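Local coordinates for DNA replication licensing factor MCM related protein (Thermoplasma acidophilum, PDB 4ME3) that probably serves as a replicative DNA helicase, using ATP to unwind DNA at replication forks, this piece being its zinc-binding N-terminal domain, at residues Y30-P42 / V79-Q91. Sequence-based numbering, arbitrary orientation.
Sequences YSDEINRIHQEYP and VILQDYLLDRVTQ
R88 NH2 donates to Y41 O at 2.9 Å; the C=O...N angle of 138° in the carbonyl plane puts the donor on a lone pair, although that oxygen lies 30° out of the guanidinium plane. The R88 chain, bent at its second and third torsions, folds its guanidinium against the backbone carbonyls of H38, Q39 and Y41: H38 O sits over one face, too poorly angled for a hydrogen bond, and Q39 O lies at the edge, 2.8 Å from NH2. Truncating R88 to an alanine is likely to leave Y41 O without this donor and to open a gap beside the H38 ring, whose CE1 now rests 3.5 Å from R88 CG. At the other end of the contact the hydroxyls S31 OG and Y84 OH are hydrogen-bonded at 3.1 Å. Midway along the contact, H38 ND1 gives only a weak bond to Y84 O, while the D87 carboxylate stands at the imidazole edge, its plane turned well away from that of the ring. Both segments belong to the helical part of the MCM N-terminal domain, away from the zinc site: helix 31-38 runs steeply across helix 79-84, and the wider pi-type turn at 80-84 lets I80 O accept from both Y84 N and L85 N. The packing includes two CH-pi contacts. I34 CD1 stands over the Y84 ring, 4.1 Å from its centroid and 9° off the normal, while CG2, anti to the backbone N, presses on Y84 CG at 3.5 Å. L85 splits its branches: CD1 lies over one face of Y41, offset toward the rim, with P42 CB over the centre of the opposite face, and CD2 reaches H38 CA at 3.4 Å. Y41 OH passes L81 CD2 to bond I95 O, and F25 of helix 14-27 touches I80 and Y84.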
ATOM      1  N   TYR A  30       4.748   2.255  20.749  1.00 16.79           N
ATOM      2  CA  TYR A  30       5.179   2.607  19.399  1.00 16.43           C
ATOM      3  C   TYR A  30       5.419   4.110  19.248  1.00 21.29           C
ATOM      4  O   TYR A  30       6.090   4.545  18.316  1.00 18.06           O
ATOM      5  CB  TYR A  30       4.159   2.119  18.368  1.00 15.76           C
ATOM      6  CG  TYR A  30       4.248   0.630  18.106  1.00 14.45           C
ATOM      7  CD1 TYR A  30       5.148   0.123  17.177  1.00 16.86           C
ATOM      8  CD2 TYR A  30       3.449  -0.269  18.799  1.00 14.98           C
ATOM      9  CE1 TYR A  30       5.245  -1.235  16.943  1.00 14.10           C
ATOM     10  CE2 TYR A  30       3.537  -1.632  18.568  1.00 13.37           C
ATOM     11  CZ  TYR A  30       4.434  -2.108  17.641  1.00 15.39           C
ATOM     12  OH  TYR A  30       4.523  -3.464  17.420  1.00 16.61           O
ATOM     13  N   SER A  31       4.888   4.899  20.176  1.00 27.23           N
ATOM     14  CA  SER A  31       4.991   6.354  20.088  1.00 24.48           C
ATOM     15  C   SER A  31       6.435   6.832  19.969  1.00 24.19           C
ATOM     16  O   SER A  31       6.723   7.747  19.197  1.00 26.20           O
ATOM     17  CB  SER A  31       4.324   7.007  21.299  1.00 30.35           C
ATOM     18  OG  SER A  31       2.947   6.678  21.355  1.00 33.62           O
ATOM     19  N   ASP A  32       7.340   6.222  20.731  1.00 23.81           N
ATOM     20  CA  ASP A  32       8.743   6.620  20.699  1.00 26.08           C
ATOM     21  C   ASP A  32       9.362   6.372  19.328  1.00 23.75           C
ATOM     22  O   ASP A  32      10.094   7.216  18.812  1.00 28.36           O
ATOM     23  CB  ASP A  32       9.550   5.892  21.777  1.00 35.22           C
ATOM     24  CG  ASP A  32       9.497   6.598  23.122  1.00 42.08           C
ATOM     25  OD1 ASP A  32       8.971   7.729  23.187  1.00 40.31           O
ATOM     26  OD2 ASP A  32       9.998   6.026  24.113  1.00 39.53           O
ATOM     27  N   GLU A  33       9.073   5.216  18.740  1.00 26.46           N
ATOM     28  CA  GLU A  33       9.598   4.901  17.417  1.00 22.22           C
ATOM     29  C   GLU A  33       9.031   5.862  16.382  1.00 18.16           C
ATOM     30  O   GLU A  33       9.753   6.344  15.507  1.00 21.90           O
ATOM     31  CB  GLU A  33       9.272   3.462  17.023  1.00 19.03           C
ATOM     32  CG  GLU A  33       9.823   3.072  15.660  1.00 24.31           C
ATOM     33  CD  GLU A  33       9.747   1.581  15.399  1.00 26.85           C
ATOM     34  OE1 GLU A  33       9.026   0.879  16.140  1.00 24.94           O
ATOM     35  OE2 GLU A  33      10.414   1.110  14.454  1.00 31.15           O
ATOM     36  N   ILE A  34       7.737   6.142  16.487  1.00 14.24           N
ATOM     37  CA  ILE A  34       7.079   7.039  15.547  1.00 16.76           C
ATOM     38  C   ILE A  34       7.692   8.433  15.620  1.00 21.12           C
ATOM     39  O   ILE A  34       7.905   9.080  14.597  1.00 19.43           O
ATOM     40  CB  ILE A  34       5.564   7.120  15.804  1.00 17.23           C
ATOM     41  CG1 ILE A  34       4.919   5.746  15.582  1.00 16.07           C
ATOM     42  CG2 ILE A  34       4.926   8.152  14.879  1.00 16.76           C
ATOM     43  CD1 ILE A  34       3.460   5.664  15.992  1.00 18.87           C
ATOM     44  N   ASN A  35       7.990   8.889  16.831  1.00 25.14           N
ATOM     45  CA  ASN A  35       8.598  10.202  17.009  1.00 26.77           C
ATOM     46  C   ASN A  35      10.024  10.257  16.465  1.00 26.72           C
ATOM     47  O   ASN A  35      10.500  11.320  16.066  1.00 32.56           O
ATOM     48  CB  ASN A  35       8.556  10.614  18.481  1.00 30.02           C
ATOM     49  CG  ASN A  35       7.147  10.928  18.955  1.00 36.44           C
ATOM     50  OD1 ASN A  35       6.356  11.527  18.226  1.00 41.66           O
ATOM     51  ND2 ASN A  35       6.825  10.519  20.177  1.00 46.05           N
ATOM     52  N   ARG A  36      10.707   9.115  16.444  1.00 26.38           N
ATOM     53  CA  ARG A  36      12.019   9.035  15.811  1.00 28.31           C
ATOM     54  C   ARG A  36      11.892   9.124  14.294  1.00 28.13           C
ATOM     55  O   ARG A  36      12.703   9.773  13.631  1.00 27.50           O
ATOM     56  CB  ARG A  36      12.741   7.745  16.200  1.00 28.77           C
ATOM     57  CG  ARG A  36      13.415   7.811  17.559  1.00 35.84           C
ATOM     58  CD  ARG A  36      14.457   6.722  17.715  1.00 42.90           C
ATOM     59  NE  ARG A  36      13.886   5.387  17.574  1.00 38.44           N
ATOM     60  CZ  ARG A  36      13.239   4.741  18.538  1.00 33.15           C
ATOM     61  NH1 ARG A  36      13.062   5.306  19.726  1.00 44.09           N
ATOM     62  NH2 ARG A  36      12.760   3.526  18.313  1.00 31.06           N
ATOM     63  N   ILE A  37      10.873   8.469  13.748  1.00 24.35           N
ATOM     64  CA  ILE A  37      10.593   8.546  12.316  1.00 19.03           C
ATOM     65  C   ILE A  37      10.227   9.975  11.936  1.00 22.10           C
ATOM     66  O   ILE A  37      10.615  10.478  10.878  1.00 23.60           O
ATOM     67  CB  ILE A  37       9.430   7.612  11.933  1.00 17.27           C
ATOM     68  CG1 ILE A  37       9.812   6.154  12.191  1.00 24.11           C
ATOM     69  CG2 ILE A  37       9.049   7.806  10.473  1.00 23.54           C
ATOM     70  CD1 ILE A  37       8.644   5.191  12.084  1.00 18.89           C
ATOM     71  N   HIS A  38       9.469  10.623  12.811  1.00 21.40           N
ATOM     72  CA  HIS A  38       9.054  12.007  12.621  1.00 20.63           C
ATOM     73  C   HIS A  38      10.242  12.910  12.292  1.00 27.51           C
ATOM     74  O   HIS A  38      10.145  13.801  11.444  1.00 25.72           O
ATOM     75  CB  HIS A  38       8.351  12.497  13.887  1.00 28.08           C
ATOM     76  CG  HIS A  38       8.114  13.974  13.918  1.00 32.27           C
ATOM     77  ND1 HIS A  38       6.901  14.539  13.596  1.00 38.43           N
ATOM     78  CD2 HIS A  38       8.934  15.002  14.245  1.00 40.30           C
ATOM     79  CE1 HIS A  38       6.983  15.852  13.717  1.00 33.63           C
ATOM     80  NE2 HIS A  38       8.205  16.159  14.109  1.00 42.98           N
ATOM     81  N   GLN A  39      11.362  12.672  12.960  1.00 28.14           N
ATOM     82  CA  GLN A  39      12.553  13.494  12.778  1.00 31.78           C
ATOM     83  C   GLN A  39      13.180  13.317  11.397  1.00 39.47           C
ATOM     84  O   GLN A  39      13.959  14.161  10.953  1.00 36.67           O
ATOM     85  CB  GLN A  39      13.589  13.160  13.852  1.00 35.94           C
ATOM     86  CG  GLN A  39      13.167  13.563  15.253  1.00 31.71           C
ATOM     87  CD  GLN A  39      12.841  15.042  15.359  1.00 45.81           C
ATOM     88  OE1 GLN A  39      11.788  15.421  15.871  1.00 52.85           O
ATOM     89  NE2 GLN A  39      13.748  15.886  14.878  1.00 53.01           N
ATOM     90  N   GLU A  40      12.840  12.224  10.722  1.00 27.11           N
ATOM     91  CA  GLU A  40      13.456  11.899   9.442  1.00 27.50           C
ATOM     92  C   GLU A  40      12.438  11.854   8.303  1.00 30.50           C
ATOM     93  O   GLU A  40      12.780  11.526   7.167  1.00 30.75           O
ATOM     94  CB  GLU A  40      14.196  10.567   9.552  1.00 30.29           C
ATOM     95  CG  GLU A  40      15.215  10.539  10.680  1.00 34.87           C
ATOM     96  CD  GLU A  40      15.919   9.203  10.805  1.00 53.41           C
ATOM     97  OE1 GLU A  40      16.129   8.748  11.950  1.00 61.45           O
ATOM     98  OE2 GLU A  40      16.272   8.612   9.763  1.00 63.44           O
ATOM     99  N   TYR A  41      11.191  12.193   8.610  1.00 28.39           N
ATOM    100  CA  TYR A  41      10.139  12.261   7.601  1.00 29.57           C
ATOM    101  C   TYR A  41      10.361  13.481   6.707  1.00 35.96           C
ATOM    102  O   TYR A  41      10.842  14.512   7.179  1.00 34.38           O
ATOM    103  CB  TYR A  41       8.773  12.350   8.286  1.00 28.73           C
ATOM    104  CG  TYR A  41       7.606  12.243   7.337  1.00 24.50           C
ATOM    105  CD1 TYR A  41       7.139  11.002   6.920  1.00 21.60           C
ATOM    106  CD2 TYR A  41       6.975  13.378   6.850  1.00 27.99           C
ATOM    107  CE1 TYR A  41       6.079  10.898   6.047  1.00 19.42           C
ATOM    108  CE2 TYR A  41       5.910  13.282   5.976  1.00 27.68           C
ATOM    109  CZ  TYR A  41       5.467  12.040   5.578  1.00 25.39           C
ATOM    110  OH  TYR A  41       4.407  11.939   4.706  1.00 24.38           O
ATOM    111  N   PRO A  42      10.004  13.382   5.412  1.00 38.32           N
ATOM    112  CA  PRO A  42       9.399  12.239   4.717  1.00 38.87           C
ATOM    113  C   PRO A  42      10.406  11.254   4.124  1.00 41.38           C
ATOM    114  O   PRO A  42       9.993  10.321   3.432  1.00 40.70           O
ATOM    115  CB  PRO A  42       8.611  12.911   3.594  1.00 40.73           C
ATOM    116  CG  PRO A  42       9.425  14.109   3.254  1.00 45.12           C
ATOM    117  CD  PRO A  42      10.051  14.575   4.547  1.00 30.52           C
ATOM    118  N   VAL A  79      -3.873   7.834  11.134  1.00 17.10           N
ATOM    119  CA  VAL A  79      -3.628   8.196  12.526  1.00 16.75           C
ATOM    120  C   VAL A  79      -2.195   8.689  12.715  1.00 17.16           C
ATOM    121  O   VAL A  79      -1.954   9.697  13.376  1.00 17.29           O
ATOM    122  CB  VAL A  79      -3.897   7.011  13.472  1.00 16.74           C
ATOM    123  CG1 VAL A  79      -3.339   7.294  14.861  1.00 20.33           C
ATOM    124  CG2 VAL A  79      -5.386   6.723  13.545  1.00 18.87           C
ATOM    125  N   ILE A  80      -1.243   7.978  12.125  1.00 13.65           N
ATOM    126  CA  ILE A  80       0.152   8.386  12.188  1.00 14.23           C
ATOM    127  C   ILE A  80       0.349   9.754  11.538  1.00 19.29           C
ATOM    128  O   ILE A  80       1.005  10.624  12.102  1.00 15.11           O
ATOM    129  CB  ILE A  80       1.062   7.346  11.519  1.00 13.76           C
ATOM    130  CG1 ILE A  80       1.099   6.076  12.375  1.00 15.77           C
ATOM    131  CG2 ILE A  80       2.464   7.901  11.330  1.00 16.17           C
ATOM    132  CD1 ILE A  80       1.777   4.895  11.718  1.00 18.60           C
ATOM    133  N   LEU A  81      -0.237   9.951  10.364  1.00 16.88           N
ATOM    134  CA  LEU A  81      -0.077  11.211   9.641  1.00 18.90           C
ATOM    135  C   LEU A  81      -0.735  12.389  10.360  1.00 22.29           C
ATOM    136  O   LEU A  81      -0.178  13.488  10.404  1.00 25.75           O
ATOM    137  CB  LEU A  81      -0.642  11.084   8.229  1.00 19.43           C
ATOM    138  CG  LEU A  81       0.202  10.251   7.264  1.00 16.04           C
ATOM    139  CD1 LEU A  81      -0.616   9.865   6.032  1.00 23.40           C
ATOM    140  CD2 LEU A  81       1.449  11.010   6.855  1.00 20.23           C
ATOM    141  N   GLN A  82      -1.915  12.157  10.924  1.00 17.26           N
ATOM    142  CA  GLN A  82      -2.684  13.227  11.556  1.00 21.83           C
ATOM    143  C   GLN A  82      -2.244  13.519  12.990  1.00 25.41           C
ATOM    144  O   GLN A  82      -2.157  14.678  13.392  1.00 27.27           O
ATOM    145  CB  GLN A  82      -4.177  12.881  11.544  1.00 24.52           C
ATOM    146  CG  GLN A  82      -4.781  12.805  10.151  1.00 36.34           C
ATOM    147  CD  GLN A  82      -6.261  12.464  10.172  1.00 46.05           C
ATOM    148  OE1 GLN A  82      -6.790  11.994  11.180  1.00 46.28           O
ATOM    149  NE2 GLN A  82      -6.937  12.706   9.056  1.00 45.01           N
ATOM    150  N   ASP A  83      -1.971  12.471  13.759  1.00 19.28           N
ATOM    151  CA  ASP A  83      -1.691  12.626  15.185  1.00 21.01           C
ATOM    152  C   ASP A  83      -0.207  12.833  15.500  1.00 23.57           C
ATOM    153  O   ASP A  83       0.136  13.489  16.486  1.00 21.86           O
ATOM    154  CB  ASP A  83      -2.204  11.408  15.958  1.00 18.77           C
ATOM    155  CG  ASP A  83      -3.719  11.308  15.963  1.00 25.46           C
ATOM    156  OD1 ASP A  83      -4.385  12.121  15.284  1.00 26.41           O
ATOM    157  OD2 ASP A  83      -4.247  10.403  16.644  1.00 24.40           O
ATOM    158  N   TYR A  84       0.671  12.273  14.675  1.00 17.73           N
ATOM    159  CA  TYR A  84       2.101  12.286  14.973  1.00 19.87           C
ATOM    160  C   TYR A  84       2.942  13.149  14.033  1.00 23.21           C
ATOM    161  O   TYR A  84       3.836  13.861  14.482  1.00 18.97           O
ATOM    162  CB  TYR A  84       2.657  10.861  14.960  1.00 15.70           C
ATOM    163  CG  TYR A  84       2.189  10.002  16.108  1.00 17.39           C
ATOM    164  CD1 TYR A  84       0.988   9.312  16.040  1.00 16.05           C
ATOM    165  CD2 TYR A  84       2.955   9.875  17.260  1.00 18.41           C
ATOM    166  CE1 TYR A  84       0.562   8.523  17.082  1.00 13.23           C
ATOM    167  CE2 TYR A  84       2.536   9.085  18.310  1.00 20.19           C
ATOM    168  CZ  TYR A  84       1.340   8.412  18.216  1.00 18.23           C
ATOM    169  OH  TYR A  84       0.919   7.623  19.262  1.00 20.58           O
ATOM    170  N   LEU A  85       2.669  13.084  12.734  1.00 18.42           N
ATOM    171  CA  LEU A  85       3.566  13.683  11.749  1.00 18.38           C
ATOM    172  C   LEU A  85       3.048  14.991  11.166  1.00 18.96           C
ATOM    173  O   LEU A  85       3.694  15.588  10.307  1.00 28.05           O
ATOM    174  CB  LEU A  85       3.816  12.693  10.608  1.00 18.69           C
ATOM    175  CG  LEU A  85       4.452  11.362  11.011  1.00 20.62           C
ATOM    176  CD1 LEU A  85       4.520  10.426   9.814  1.00 25.99           C
ATOM    177  CD2 LEU A  85       5.831  11.582  11.596  1.00 26.03           C
ATOM    178  N   LEU A  86       1.897  15.442  11.651  1.00 20.12           N
ATOM    179  CA  LEU A  86       1.140  16.499  10.987  1.00 32.75           C
ATOM    180  C   LEU A  86       1.957  17.741  10.624  1.00 32.76           C
ATOM    181  O   LEU A  86       1.737  18.337   9.571  1.00 31.55           O
ATOM    182  CB  LEU A  86      -0.064  16.898  11.841  1.00 36.63           C
ATOM    183  CG  LEU A  86      -1.144  17.723  11.138  1.00 42.77           C
ATOM    184  CD1 LEU A  86      -1.587  17.063   9.837  1.00 37.27           C
ATOM    185  CD2 LEU A  86      -2.333  17.919  12.063  1.00 51.06           C
ATOM    186  N   ASP A  87       2.898  18.133  11.477  1.00 29.98           N
ATOM    187  CA  ASP A  87       3.654  19.364  11.242  1.00 34.23           C
ATOM    188  C   ASP A  87       4.725  19.204  10.160  1.00 43.14           C
ATOM    189  O   ASP A  87       5.391  20.172   9.790  1.00 40.39           O
ATOM    190  CB  ASP A  87       4.283  19.876  12.542  1.00 37.09           C
ATOM    191  CG  ASP A  87       5.163  18.844  13.209  1.00 44.77           C
ATOM    192  OD1 ASP A  87       4.637  18.054  14.023  1.00 62.20           O
ATOM    193  OD2 ASP A  87       6.378  18.826  12.924  1.00 44.81           O
ATOM    194  N   ARG A  88       4.886  17.983   9.655  1.00 30.35           N
ATOM    195  CA  ARG A  88       5.809  17.718   8.556  1.00 23.71           C
ATOM    196  C   ARG A  88       5.042  17.211   7.332  1.00 28.02           C
ATOM    197  O   ARG A  88       5.639  16.855   6.318  1.00 32.16           O
ATOM    198  CB  ARG A  88       6.855  16.687   8.979  1.00 27.14           C
ATOM    199  CG  ARG A  88       7.383  16.889  10.392  1.00 42.03           C
ATOM    200  CD  ARG A  88       8.812  17.404  10.410  1.00 41.17           C
ATOM    201  NE  ARG A  88       9.761  16.400   9.935  1.00 43.99           N
ATOM    202  CZ  ARG A  88      11.066  16.418  10.191  1.00 45.20           C
ATOM    203  NH1 ARG A  88      11.596  17.388  10.927  1.00 51.66           N
ATOM    204  NH2 ARG A  88      11.846  15.457   9.713  1.00 36.49           N
ATOM    205  N   VAL A  89       3.715  17.189   7.436  1.00 28.25           N
ATOM    206  CA  VAL A  89       2.856  16.724   6.353  1.00 31.72           C
ATOM    207  C   VAL A  89       2.265  17.904   5.590  1.00 34.84           C
ATOM    208  O   VAL A  89       1.873  18.903   6.188  1.00 36.56           O
ATOM    209  CB  VAL A  89       1.695  15.866   6.898  1.00 30.55           C
ATOM    210  CG1 VAL A  89       0.668  15.583   5.810  1.00 34.26           C
ATOM    211  CG2 VAL A  89       2.225  14.569   7.492  1.00 24.51           C
ATOM    212  N   THR A  90       2.201  17.785   4.267  1.00 38.43           N
ATOM    213  CA  THR A  90       1.565  18.801   3.432  1.00 34.23           C
ATOM    214  C   THR A  90       0.619  18.127   2.446  1.00 38.82           C
ATOM    215  O   THR A  90       0.492  16.904   2.444  1.00 34.34           O
ATOM    216  CB  THR A  90       2.605  19.630   2.658  1.00 40.75           C
ATOM    217  OG1 THR A  90       3.321  18.780   1.755  1.00 39.50           O
ATOM    218  CG2 THR A  90       3.592  20.280   3.615  1.00 39.18           C
ATOM    219  N   GLN A  91      -0.047  18.919   1.611  1.00 32.86           N
ATOM    220  CA  GLN A  91      -0.948  18.358   0.609  1.00 37.11           C
ATOM    221  C   GLN A  91      -0.175  17.455  -0.351  1.00 33.94           C
ATOM    222  O   GLN A  91      -0.744  16.548  -0.958  1.00 35.48           O
ATOM    223  CB  GLN A  91      -1.667  19.465  -0.169  1.00 34.15           C
ATOM    224  CG  GLN A  91      -0.747  20.410  -0.924  1.00 42.50           C
ATOM    225  CD  GLN A  91      -1.508  21.374  -1.817  1.00 46.54           C
ATOM    226  OE1 GLN A  91      -2.731  21.286  -1.948  1.00 50.57           O
ATOM    227  NE2 GLN A  91      -0.786  22.301  -2.439  1.00 49.49           N
TER